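PDB 1PFF: methionine gamma-lyase from Trichomonas vaginalis, which belongs to the pyridoxal-phosphate-dependent enzymes of cysteine and methionine metabolism and shares the general fold of the aminotransferase-like family. Local coordinates for residues I26-W31 with Q171-I176; Q108-K111 with L116-V119; G5-L10 with R191-L196; A15-A20 with K167-G172. All coordinates share one frame; numbering follows the deposited sequence.

Overall arrangement
Contacts 1 and 4 use successive turns of helix 162-177, share Gln171 and Gly172, and have centres about 7 Å apart; one sets this helix across helix 22-33, the other against strand 15-19. Both are buried and reach the second subunit. Contact 2 is also largely buried but stays within its own chain, closing a beta-alpha-beta unit of the same seven-stranded sheet. Contact 3, only partly buried, joins helix 2-11 to helix 183-216 and touches contact 4 through Ile7 and Cys16. Chemistry changes with place: close backbone approach in contact 1, small apolar groups beside long cationic chains in contacts 2 and 4, and side-chain ends meeting across a wider gap in contact 3.

Contact 1: I26-W31 with Q171-I176; sequences IAASVW and QGIKDI
Ala28 and Gly172 mark the crossing point of two helices, their CA atoms 4.0 Å apart. The axes of the short segments approach to 8.2 Å at 95°, so the helices cross almost perpendicularly. Gly172 contributes backbone alone: the methyl of Ala28 rests on its peptide, CB to Gly172 C being 3.7 Å, and Ala28 CB also touches the flank of Ile173, with CG1 at 4.1 Å.

One turn further along both helices, Trp31 meets Ile176. Here the methylene does most of the touching: Trp31 CB lies 3.6 Å from Ile176 CG2, and the same methyl reaches Trp31 CG at 3.9 Å, coming at the indole obliquely. In Ile176, CG2 is anti to the backbone N, while CG1 lies beside that N (chi1 -65°). The CG2 methyl thus takes the tryptophan side chain, and CD1, at the end of the other branch, approaches Trp31 C at 4.0 Å. With chi1 of Trp31 at -67°, CG is anti to the carbonyl carbon and the ring stands out from its helix, leading away from 171-176 toward Leu53 and Leu58.

Segment 171-176 contains a pi-type turn, in which Gln171 O accepts from both Asp175 N and Ile176 N.

The indole N-H serves the assembly: Trp31 NE1 donates to Ile176 O of the second subunit, and the reverse bond also forms. Within the chain the two segments meet by van der Waals packing alone, of methyls and methylenes on one another and on the Gly172 peptide, while Trp31 and Ile176 supply directional polar bonds between subunits.

Contact 2: Q108-K111 with L116-V119; sequences QARK and LVIV
Val117 presents one methyl, CG2, to both Ala109 and Arg110. Ala109 at the end of helix 102-109 points its CB at the strand and meets this methyl at 3.6 Å. The guanidinium of Arg110 arrives from another direction: NH1 is 3.9 Å from Val117 CG2, NH2 4.0 Å and CZ 4.2 Å. Such near-equal distances place the methyl against the whole end of the group rather than a single nitrogen, although the approach is oblique.

Val117 has CG1 anti to its backbone N (chi1 -176°), which leaves CG2 beside that N. The Arg110 chain folds at chi2 (-54°), then runs out toward the strand.

The segments belong to a beta-alpha-beta unit in which helix 102-109 connects the parallel neighbours 84-90 and 116-120; this contact packs the helix end onto the first part of the second strand. Arg110 NH1 is bonded to Ile115 O, while NH2 forms a salt bridge with Asp137 OD2 and also bonds to Gly135 O. Asp137 OD2 further accepts from Val117 N.

The N-H groups of Arg110 thus bond beside the start of the strand while the same guanidinium packs on the Val117 methyl, a purely van der Waals contact.

Contact 3: G5-L10 with R191-L196; sequences GKIAKL and RGTLTL
Lys6 and Thr193 are the nearest backbone positions, their CA atoms 7.9 Å apart, on two helical segments whose axes run at 26° to one another and come no closer than 11.0 Å. This is a nearly parallel helix pair: the N-terminal helix 2-11 lies beside helix 183-216, which separates the seven-stranded sheet from the five-stranded one along the chain. At such a spacing the contact depends on side chains.

Thr193 is central, its two branches serving different partners. OG1 sits between the backbone N and carbonyl carbon (chi1 63°) and bonds to Thr190 O within its own helix; Lys6 passes it at about a right angle, with CD 3.8 Å from OG1. The methyl CG2 faces Ile7, whose CD1 reaches it at 3.9 Å because chi2 (-57°) folds the end of the isoleucine toward it.

The like charges of Lys6 NZ and Arg191 NH1, 6.2 Å apart, do not touch; Arg191 NH2 bonds to His150 O of the third subunit.

Toward the C-terminal ends of the two segments, Ile127 of helix 125-128 touches both Leu10 and Leu196. These reach toward each other tip to tip, CD1 of Leu10 lying 3.9 Å from CD2 of Leu196.

Contact 4: A15-A20 with K167-G172; sequences ACAATA and KVKSQG. With EDO (1,2-ethanediol), chain M.
Lys169 lays its aliphatic chain over Ala17 on a beta strand; toward the strand it is the carbons of the lysine that do the touching. Its helix widens here into a pi-type turn, Lys167 O accepting from both Gln171 N and Gly172 N. CG of Lys169 lies 3.8 Å from Ala17 CB and CE 3.9 Å from the same methyl, so the chain runs past the alanine instead of meeting it end-on. With CG beside the backbone N (chi1 -74°), the extended chain reaches out from the helix and crosses the strand. Farther out, CE comes within 3.6 Å of Cys16 O, a packing contact with the peptide.

Val168 takes up another side of the alanine: its CG1, anti to the backbone N (chi1 170°), stands 4.1 Å from Ala17 CB. One small methyl is thus held between a branched side chain and a long one, where the axes of the strand and helix segments approach to 8.8 Å, 34° apart in direction.

Strand 15-19 is outermost in the seven-stranded sheet within this chain; Ile165 and Ile173 of helix 162-177 also touch Ala17. Lys167 NZ makes a weak 3.2 Å hydrogen bond with O2 of a 1,2-ethanediol.

NZ of Lys169 forms a salt bridge with Glu4 OE1, and Glu4 OE2 accepts from Ala18 N. This carboxylate joins the apolar strand-helix packing to a polar link with helix 2-11.

Contact 1: I26-W31 with Q171-I176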
loop_
_atom_site.group_PDB
_atom_site.type_symbol
_atom_site.label_atom_id
_atom_site.label_comp_id
_atom_site.label_asym_id
_atom_site.label_seq_id
_atom_site.Cartn_x
_atom_site.Cartn_y
_atom_site.Cartn_z
ATOM N N ILE A 26 -19.033 14.231 8.813
ATOM C CA ILE A 26 -19.975 15.293 9.234
ATOM C C ILE A 26 -20.782 15.780 8.036
ATOM O O ILE A 26 -22.005 15.867 8.089
ATOM C CB ILE A 26 -19.228 16.492 9.893
ATOM C CG1 ILE A 26 -18.537 16.050 11.197
ATOM C CG2 ILE A 26 -20.204 17.654 10.134
ATOM C CD1 ILE A 26 -17.458 17.011 11.704
ATOM N N ALA A 27 -20.080 16.108 6.956
ATOM C CA ALA A 27 -20.718 16.648 5.751
ATOM C C ALA A 27 -21.729 15.688 5.135
ATOM O O ALA A 27 -22.847 16.099 4.811
ATOM C CB ALA A 27 -19.661 17.048 4.715
ATOM N N ALA A 28 -21.347 14.414 4.983
ATOM C CA ALA A 28 -22.231 13.416 4.372
ATOM C C ALA A 28 -23.446 13.136 5.240
ATOM O O ALA A 28 -24.469 12.685 4.738
ATOM C CB ALA A 28 -21.495 12.107 4.074
ATOM N N SER A 29 -23.333 13.401 6.537
ATOM C CA SER A 29 -24.486 13.283 7.422
ATOM C C SER A 29 -25.389 14.520 7.272
ATOM O O SER A 29 -26.572 14.395 6.923
ATOM C CB SER A 29 -24.034 13.092 8.869
ATOM O OG SER A 29 -23.336 11.866 9.030
ATOM N N VAL A 30 -24.837 15.711 7.495
ATOM C CA VAL A 30 -25.664 16.927 7.509
ATOM C C VAL A 30 -26.265 17.330 6.161
ATOM O O VAL A 30 -27.460 17.616 6.096
ATOM C CB VAL A 30 -24.988 18.151 8.220
ATOM C CG1 VAL A 30 -24.573 17.787 9.646
ATOM C CG2 VAL A 30 -23.816 18.717 7.414
ATOM N N TRP A 31 -25.472 17.348 5.087
ATOM C CA TRP A 31 -26.026 17.750 3.788
ATOM C C TRP A 31 -27.126 16.777 3.336
ATOM O O TRP A 31 -28.092 17.184 2.701
ATOM C CB TRP A 31 -24.956 17.819 2.694
ATOM C CG TRP A 31 -23.897 18.892 2.821
ATOM C CD1 TRP A 31 -22.571 18.698 3.114
ATOM C CD2 TRP A 31 -24.047 20.297 2.580
ATOM N NE1 TRP A 31 -21.897 19.897 3.093
ATOM C CE2 TRP A 31 -22.781 20.899 2.781
ATOM C CE3 TRP A 31 -25.130 21.120 2.238
ATOM C CZ2 TRP A 31 -22.566 22.277 2.638
ATOM C CZ3 TRP A 31 -24.915 22.498 2.095
ATOM C CH2 TRP A 31 -23.637 23.056 2.296
ATOM N N GLN A 171 -26.339 8.969 -1.079
ATOM C CA GLN A 171 -26.464 10.404 -1.334
ATOM C C GLN A 171 -25.273 11.195 -0.789
ATOM O O GLN A 171 -24.542 11.817 -1.548
ATOM C CB GLN A 171 -27.786 10.938 -0.780
ATOM C CG GLN A 171 -29.009 10.253 -1.379
ATOM C CD GLN A 171 -30.289 10.954 -1.021
ATOM O OE1 GLN A 171 -30.338 12.184 -1.014
ATOM N NE2 GLN A 171 -31.337 10.183 -0.728
ATOM N N GLY A 172 -25.066 11.135 0.523
ATOM C CA GLY A 172 -24.007 11.888 1.182
ATOM C C GLY A 172 -22.619 11.654 0.609
ATOM O O GLY A 172 -21.889 12.608 0.347
ATOM N N ILE A 173 -22.255 10.390 0.416
ATOM C CA ILE A 173 -20.939 10.062 -0.131
ATOM C C ILE A 173 -20.941 10.088 -1.659
ATOM O O ILE A 173 -20.149 10.808 -2.263
ATOM C CB ILE A 173 -20.416 8.708 0.425
ATOM C CG1 ILE A 173 -20.160 8.819 1.927
ATOM C CG2 ILE A 173 -19.140 8.280 -0.300
ATOM C CD1 ILE A 173 -20.092 7.469 2.651
ATOM N N LYS A 174 -21.837 9.322 -2.274
ATOM C CA LYS A 174 -21.835 9.144 -3.731
ATOM C C LYS A 174 -22.198 10.397 -4.532
ATOM O O LYS A 174 -21.615 10.633 -5.594
ATOM C CB LYS A 174 -22.746 7.988 -4.150
ATOM C CG LYS A 174 -22.153 6.616 -3.892
ATOM C CD LYS A 174 -22.994 5.514 -4.532
ATOM C CE LYS A 174 -22.520 4.132 -4.080
ATOM N NZ LYS A 174 -22.421 3.173 -5.228
ATOM N N ASP A 175 -23.169 11.172 -4.049
ATOM C CA ASP A 175 -23.619 12.357 -4.777
ATOM C C ASP A 175 -23.061 13.667 -4.220
ATOM O O ASP A 175 -22.536 14.490 -4.981
ATOM C CB ASP A 175 -25.150 12.449 -4.822
ATOM C CG ASP A 175 -25.804 11.289 -5.558
ATOM O OD1 ASP A 175 -25.116 10.517 -6.259
ATOM O OD2 ASP A 175 -27.029 11.068 -5.468
ATOM N N ILE A 176 -23.171 13.872 -2.910
ATOM C CA ILE A 176 -22.972 15.209 -2.351
ATOM C C ILE A 176 -21.506 15.590 -2.138
ATOM O O ILE A 176 -21.061 16.642 -2.609
ATOM C CB ILE A 176 -23.795 15.404 -1.049
ATOM C CG1 ILE A 176 -25.300 15.355 -1.353
ATOM C CG2 ILE A 176 -23.447 16.735 -0.393
ATOM C CD1 ILE A 176 -26.173 14.976 -0.141
#

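Contact 2: Q108-K111 with L116-V119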
loop_
_atom_site.group_PDB
_atom_site.type_symbol
_atom_site.label_atom_id
_atom_site.label_comp_id
_atom_site.label_asym_id
_atom_site.label_seq_id
_atom_site.Cartn_x
_atom_site.Cartn_y
_atom_site.Cartn_z
ATOM N N GLN A 108 -34.190 16.613 25.267
ATOM C CA GLN A 108 -34.605 17.937 24.807
ATOM C C GLN A 108 -35.026 17.933 23.341
ATOM O O GLN A 108 -36.054 18.509 22.987
ATOM C CB GLN A 108 -33.489 18.953 24.999
ATOM C CG GLN A 108 -33.251 19.363 26.451
ATOM C CD GLN A 108 -32.210 20.447 26.528
ATOM O OE1 GLN A 108 -32.467 21.567 26.092
ATOM N NE2 GLN A 108 -31.014 20.108 27.024
ATOM N N ALA A 109 -34.222 17.305 22.489
ATOM C CA ALA A 109 -34.538 17.210 21.069
ATOM C C ALA A 109 -35.842 16.449 20.838
ATOM O O ALA A 109 -36.555 16.732 19.876
ATOM C CB ALA A 109 -33.390 16.554 20.306
ATOM N N ARG A 110 -36.161 15.499 21.720
ATOM C CA ARG A 110 -37.401 14.730 21.584
ATOM C C ARG A 110 -38.665 15.520 21.961
ATOM O O ARG A 110 -39.775 14.984 21.885
ATOM C CB ARG A 110 -37.341 13.402 22.363
ATOM C CG ARG A 110 -36.263 12.416 21.890
ATOM C CD ARG A 110 -36.279 12.049 20.406
ATOM N NE ARG A 110 -35.052 11.323 20.066
ATOM C CZ ARG A 110 -34.256 11.584 19.035
ATOM N NH1 ARG A 110 -34.543 12.557 18.181
ATOM N NH2 ARG A 110 -33.155 10.856 18.860
ATOM N N LYS A 111 -38.501 16.784 22.363
ATOM C CA LYS A 111 -39.643 17.690 22.546
ATOM C C LYS A 111 -40.282 18.040 21.198
ATOM O O LYS A 111 -41.293 18.740 21.138
ATOM C CB LYS A 111 -39.240 18.960 23.300
ATOM C CG LYS A 111 -38.750 18.734 24.730
ATOM C CD LYS A 111 -39.869 18.360 25.673
ATOM C CE LYS A 111 -39.313 17.754 26.952
ATOM N NZ LYS A 111 -38.565 18.751 27.766
ATOM N N LEU A 116 -32.907 14.653 14.011
ATOM C CA LEU A 116 -31.716 13.821 14.078
ATOM C C LEU A 116 -30.708 14.464 15.019
ATOM O O LEU A 116 -30.258 15.604 14.802
ATOM C CB LEU A 116 -31.093 13.617 12.689
ATOM C CG LEU A 116 -31.884 12.735 11.719
ATOM C CD1 LEU A 116 -31.418 12.976 10.293
ATOM C CD2 LEU A 116 -31.784 11.251 12.081
ATOM N N VAL A 117 -30.378 13.732 16.070
ATOM C CA VAL A 117 -29.334 14.145 16.990
ATOM C C VAL A 117 -28.053 13.495 16.507
ATOM O O VAL A 117 -27.986 12.269 16.361
ATOM C CB VAL A 117 -29.631 13.724 18.436
ATOM C CG1 VAL A 117 -28.544 14.256 19.399
ATOM C CG2 VAL A 117 -31.035 14.207 18.858
ATOM N N ILE A 118 -27.046 14.325 16.256
ATOM C CA ILE A 118 -25.768 13.874 15.708
ATOM C C ILE A 118 -24.644 14.297 16.648
ATOM O O ILE A 118 -24.547 15.467 17.020
ATOM C CB ILE A 118 -25.539 14.470 14.282
ATOM C CG1 ILE A 118 -26.704 14.112 13.336
ATOM C CG2 ILE A 118 -24.220 13.973 13.685
ATOM C CD1 ILE A 118 -26.631 14.809 11.985
ATOM N N VAL A 119 -23.805 13.341 17.035
ATOM C CA VAL A 119 -22.717 13.591 17.976
ATOM C C VAL A 119 -21.387 13.169 17.368
ATOM O O VAL A 119 -21.259 12.073 16.810
ATOM C CB VAL A 119 -22.958 12.871 19.335
ATOM C CG1 VAL A 119 -21.719 12.911 20.256
ATOM C CG2 VAL A 119 -24.148 13.504 20.049
#

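Contact 3: G5-L10 with R191-L196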
loop_
_atom_site.group_PDB
_atom_site.type_symbol
_atom_site.label_atom_id
_atom_site.label_comp_id
_atom_site.label_asym_id
_atom_site.label_seq_id
_atom_site.Cartn_x
_atom_site.Cartn_y
_atom_site.Cartn_z
ATOM N N GLY A 5 -18.351 -2.942 9.428
ATOM C CA GLY A 5 -18.880 -3.908 10.377
ATOM C C GLY A 5 -18.252 -3.858 11.765
ATOM O O GLY A 5 -18.953 -3.984 12.779
ATOM N N LYS A 6 -16.931 -3.683 11.821
ATOM C CA LYS A 6 -16.215 -3.637 13.102
ATOM C C LYS A 6 -16.547 -2.380 13.906
ATOM O O LYS A 6 -16.769 -2.442 15.118
ATOM C CB LYS A 6 -14.702 -3.772 12.895
ATOM C CG LYS A 6 -14.264 -5.217 12.626
ATOM C CD LYS A 6 -12.744 -5.394 12.607
ATOM C CE LYS A 6 -12.349 -6.638 11.803
ATOM N NZ LYS A 6 -11.269 -7.436 12.469
ATOM N N ILE A 7 -16.587 -1.241 13.230
ATOM C CA ILE A 7 -16.924 0.014 13.895
ATOM C C ILE A 7 -18.388 0.010 14.364
ATOM O O ILE A 7 -18.702 0.503 15.445
ATOM C CB ILE A 7 -16.618 1.220 12.960
ATOM C CG1 ILE A 7 -15.122 1.255 12.583
ATOM C CG2 ILE A 7 -17.078 2.528 13.587
ATOM C CD1 ILE A 7 -14.136 1.317 13.759
ATOM N N ALA A 8 -19.274 -0.553 13.549
ATOM C CA ALA A 8 -20.681 -0.681 13.931
ATOM C C ALA A 8 -20.850 -1.501 15.215
ATOM O O ALA A 8 -21.636 -1.135 16.083
ATOM C CB ALA A 8 -21.499 -1.267 12.790
ATOM N N LYS A 9 -20.094 -2.590 15.347
ATOM C CA LYS A 9 -20.106 -3.380 16.571
ATOM C C LYS A 9 -19.580 -2.576 17.770
ATOM O O LYS A 9 -20.117 -2.675 18.877
ATOM C CB LYS A 9 -19.303 -4.681 16.401
ATOM C CG LYS A 9 -19.972 -5.723 15.498
ATOM C CD LYS A 9 -19.169 -7.038 15.492
ATOM C CE LYS A 9 -19.756 -8.061 14.521
ATOM N NZ LYS A 9 -19.602 -9.462 15.053
ATOM N N LEU A 10 -18.537 -1.780 17.543
ATOM C CA LEU A 10 -17.955 -0.953 18.603
ATOM C C LEU A 10 -18.927 0.109 19.112
ATOM O O LEU A 10 -18.932 0.412 20.296
ATOM C CB LEU A 10 -16.671 -0.283 18.116
ATOM C CG LEU A 10 -15.445 -1.187 18.114
ATOM C CD1 LEU A 10 -14.391 -0.614 17.200
ATOM C CD2 LEU A 10 -14.904 -1.344 19.537
ATOM N N ARG A 191 -6.944 -2.523 10.919
ATOM C CA ARG A 191 -5.866 -3.070 11.746
ATOM C C ARG A 191 -5.727 -2.274 13.046
ATOM O O ARG A 191 -5.449 -2.842 14.112
ATOM C CB ARG A 191 -4.547 -3.075 10.978
ATOM C CG ARG A 191 -4.522 -3.998 9.747
ATOM C CD ARG A 191 -5.099 -5.404 9.972
ATOM N NE ARG A 191 -4.180 -6.275 10.713
ATOM C CZ ARG A 191 -4.366 -7.580 10.916
ATOM N NH1 ARG A 191 -5.438 -8.199 10.435
ATOM N NH2 ARG A 191 -3.475 -8.272 11.607
ATOM N N GLY A 192 -5.932 -0.963 12.944
ATOM C CA GLY A 192 -5.973 -0.080 14.092
ATOM C C GLY A 192 -6.969 -0.472 15.167
ATOM O O GLY A 192 -6.694 -0.260 16.339
ATOM N N THR A 193 -8.109 -1.060 14.791
ATOM C CA THR A 193 -9.134 -1.432 15.778
ATOM C C THR A 193 -8.635 -2.485 16.755
ATOM O O THR A 193 -9.165 -2.608 17.851
ATOM C CB THR A 193 -10.448 -1.932 15.123
ATOM O OG1 THR A 193 -10.196 -3.134 14.381
ATOM C CG2 THR A 193 -10.985 -0.917 14.091
ATOM N N LEU A 194 -7.611 -3.232 16.347
ATOM C CA LEU A 194 -7.032 -4.286 17.177
ATOM C C LEU A 194 -6.235 -3.761 18.377
ATOM O O LEU A 194 -5.985 -4.510 19.330
ATOM C CB LEU A 194 -6.144 -5.206 16.321
ATOM C CG LEU A 194 -6.813 -5.984 15.179
ATOM C CD1 LEU A 194 -5.757 -6.567 14.241
ATOM C CD2 LEU A 194 -7.705 -7.112 15.720
ATOM N N THR A 195 -5.818 -2.492 18.317
ATOM C CA THR A 195 -5.075 -1.854 19.412
ATOM C C THR A 195 -5.826 -0.651 19.975
ATOM O O THR A 195 -5.317 0.060 20.835
ATOM C CB THR A 195 -3.666 -1.410 18.971
ATOM O OG1 THR A 195 -3.760 -0.497 17.864
ATOM C CG2 THR A 195 -2.845 -2.595 18.451
ATOM N N LEU A 196 -7.037 -0.427 19.482
ATOM C CA LEU A 196 -7.814 0.746 19.879
ATOM C C LEU A 196 -8.124 0.770 21.387
ATOM O O LEU A 196 -7.902 1.779 22.055
ATOM C CB LEU A 196 -9.088 0.829 19.033
ATOM C CG LEU A 196 -10.188 1.817 19.443
ATOM C CD1 LEU A 196 -9.784 3.249 19.220
ATOM C CD2 LEU A 196 -11.473 1.478 18.695
#

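Contact 4: A15-A20 with K167-G172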
loop_
_atom_site.group_PDB
_atom_site.type_symbol
_atom_site.label_atom_id
_atom_site.label_comp_id
_atom_site.label_asym_id
_atom_site.label_seq_id
_atom_site.Cartn_x
_atom_site.Cartn_y
_atom_site.Cartn_z
ATOM N N ALA A 15 -25.390 -0.060 11.343
ATOM C CA ALA A 15 -24.557 0.085 10.148
ATOM C C ALA A 15 -23.547 1.223 10.284
ATOM O O ALA A 15 -23.670 2.097 11.151
ATOM C CB ALA A 15 -25.445 0.294 8.895
ATOM N N CYS A 16 -22.550 1.210 9.411
ATOM C CA CYS A 16 -21.552 2.260 9.404
ATOM C C CYS A 16 -21.109 2.555 7.975
ATOM O O CYS A 16 -21.121 1.670 7.115
ATOM C CB CYS A 16 -20.376 1.854 10.289
ATOM S SG CYS A 16 -18.872 2.805 10.061
ATOM N N ALA A 17 -20.774 3.820 7.730
ATOM C CA ALA A 17 -20.241 4.278 6.451
ATOM C C ALA A 17 -18.893 4.934 6.716
ATOM O O ALA A 17 -18.803 5.874 7.503
ATOM C CB ALA A 17 -21.198 5.276 5.796
ATOM N N ALA A 18 -17.849 4.410 6.080
ATOM C CA ALA A 18 -16.522 5.004 6.140
ATOM C C ALA A 18 -16.389 6.117 5.097
ATOM O O ALA A 18 -16.963 6.020 4.008
ATOM C CB ALA A 18 -15.453 3.936 5.933
ATOM N N THR A 19 -15.650 7.170 5.446
ATOM C CA THR A 19 -15.452 8.337 4.575
ATOM C C THR A 19 -13.987 8.766 4.474
ATOM O O THR A 19 -13.118 8.246 5.184
ATOM C CB THR A 19 -16.252 9.555 5.078
ATOM O OG1 THR A 19 -15.777 9.919 6.382
ATOM C CG2 THR A 19 -17.747 9.224 5.273
ATOM N N ALA A 20 -13.732 9.758 3.616
ATOM C CA ALA A 20 -12.382 10.246 3.337
ATOM C C ALA A 20 -11.764 11.015 4.487
ATOM O O ALA A 20 -10.537 11.165 4.552
ATOM C CB ALA A 20 -12.399 11.122 2.109
ATOM N N LYS A 167 -28.770 6.085 3.064
ATOM C CA LYS A 167 -28.834 7.434 2.475
ATOM C C LYS A 167 -27.504 8.180 2.562
ATOM O O LYS A 167 -27.113 8.885 1.628
ATOM C CB LYS A 167 -29.934 8.258 3.151
ATOM C CG LYS A 167 -31.342 7.811 2.796
ATOM C CD LYS A 167 -32.373 8.818 3.290
ATOM C CE LYS A 167 -33.768 8.459 2.788
ATOM N NZ LYS A 167 -34.833 9.010 3.682
ATOM N N VAL A 168 -26.810 8.025 3.689
ATOM C CA VAL A 168 -25.480 8.613 3.863
ATOM C C VAL A 168 -24.550 8.124 2.742
ATOM O O VAL A 168 -23.838 8.925 2.145
ATOM C CB VAL A 168 -24.880 8.310 5.270
ATOM C CG1 VAL A 168 -23.388 8.720 5.352
ATOM C CG2 VAL A 168 -25.692 8.997 6.363
ATOM N N LYS A 169 -24.597 6.824 2.439
ATOM C CA LYS A 169 -23.746 6.242 1.400
ATOM C C LYS A 169 -24.165 6.670 -0.000
ATOM O O LYS A 169 -23.344 7.168 -0.784
ATOM C CB LYS A 169 -23.758 4.710 1.484
ATOM C CG LYS A 169 -22.962 4.147 2.651
ATOM C CD LYS A 169 -22.937 2.627 2.644
ATOM C CE LYS A 169 -21.921 2.118 3.659
ATOM N NZ LYS A 169 -21.804 0.634 3.630
ATOM N N SER A 170 -25.443 6.469 -0.318
ATOM C CA SER A 170 -25.899 6.649 -1.695
ATOM C C SER A 170 -26.062 8.123 -2.066
ATOM O O SER A 170 -25.903 8.491 -3.232
ATOM C CB SER A 170 -27.171 5.837 -1.979
ATOM O OG SER A 170 -28.267 6.291 -1.211
ATOM N N GLN A 171 -26.339 8.969 -1.079
ATOM C CA GLN A 171 -26.464 10.404 -1.334
ATOM C C GLN A 171 -25.273 11.195 -0.789
ATOM O O GLN A 171 -24.542 11.817 -1.548
ATOM C CB GLN A 171 -27.786 10.938 -0.780
ATOM C CG GLN A 171 -29.009 10.253 -1.379
ATOM C CD GLN A 171 -30.289 10.954 -1.021
ATOM O OE1 GLN A 171 -30.338 12.184 -1.014
ATOM N NE2 GLN A 171 -31.337 10.183 -0.728
ATOM N N GLY A 172 -25.066 11.135 0.523
ATOM C CA GLY A 172 -24.007 11.888 1.182
ATOM C C GLY A 172 -22.619 11.654 0.609
ATOM O O GLY A 172 -21.889 12.608 0.347
HETATM C C1 EDO M . -38.223 11.231 4.582
HETATM O O1 EDO M . -37.889 10.843 3.256
HETATM C C2 EDO M . -37.045 10.970 5.517
HETATM O O2 EDO M . -35.908 11.704 5.083
#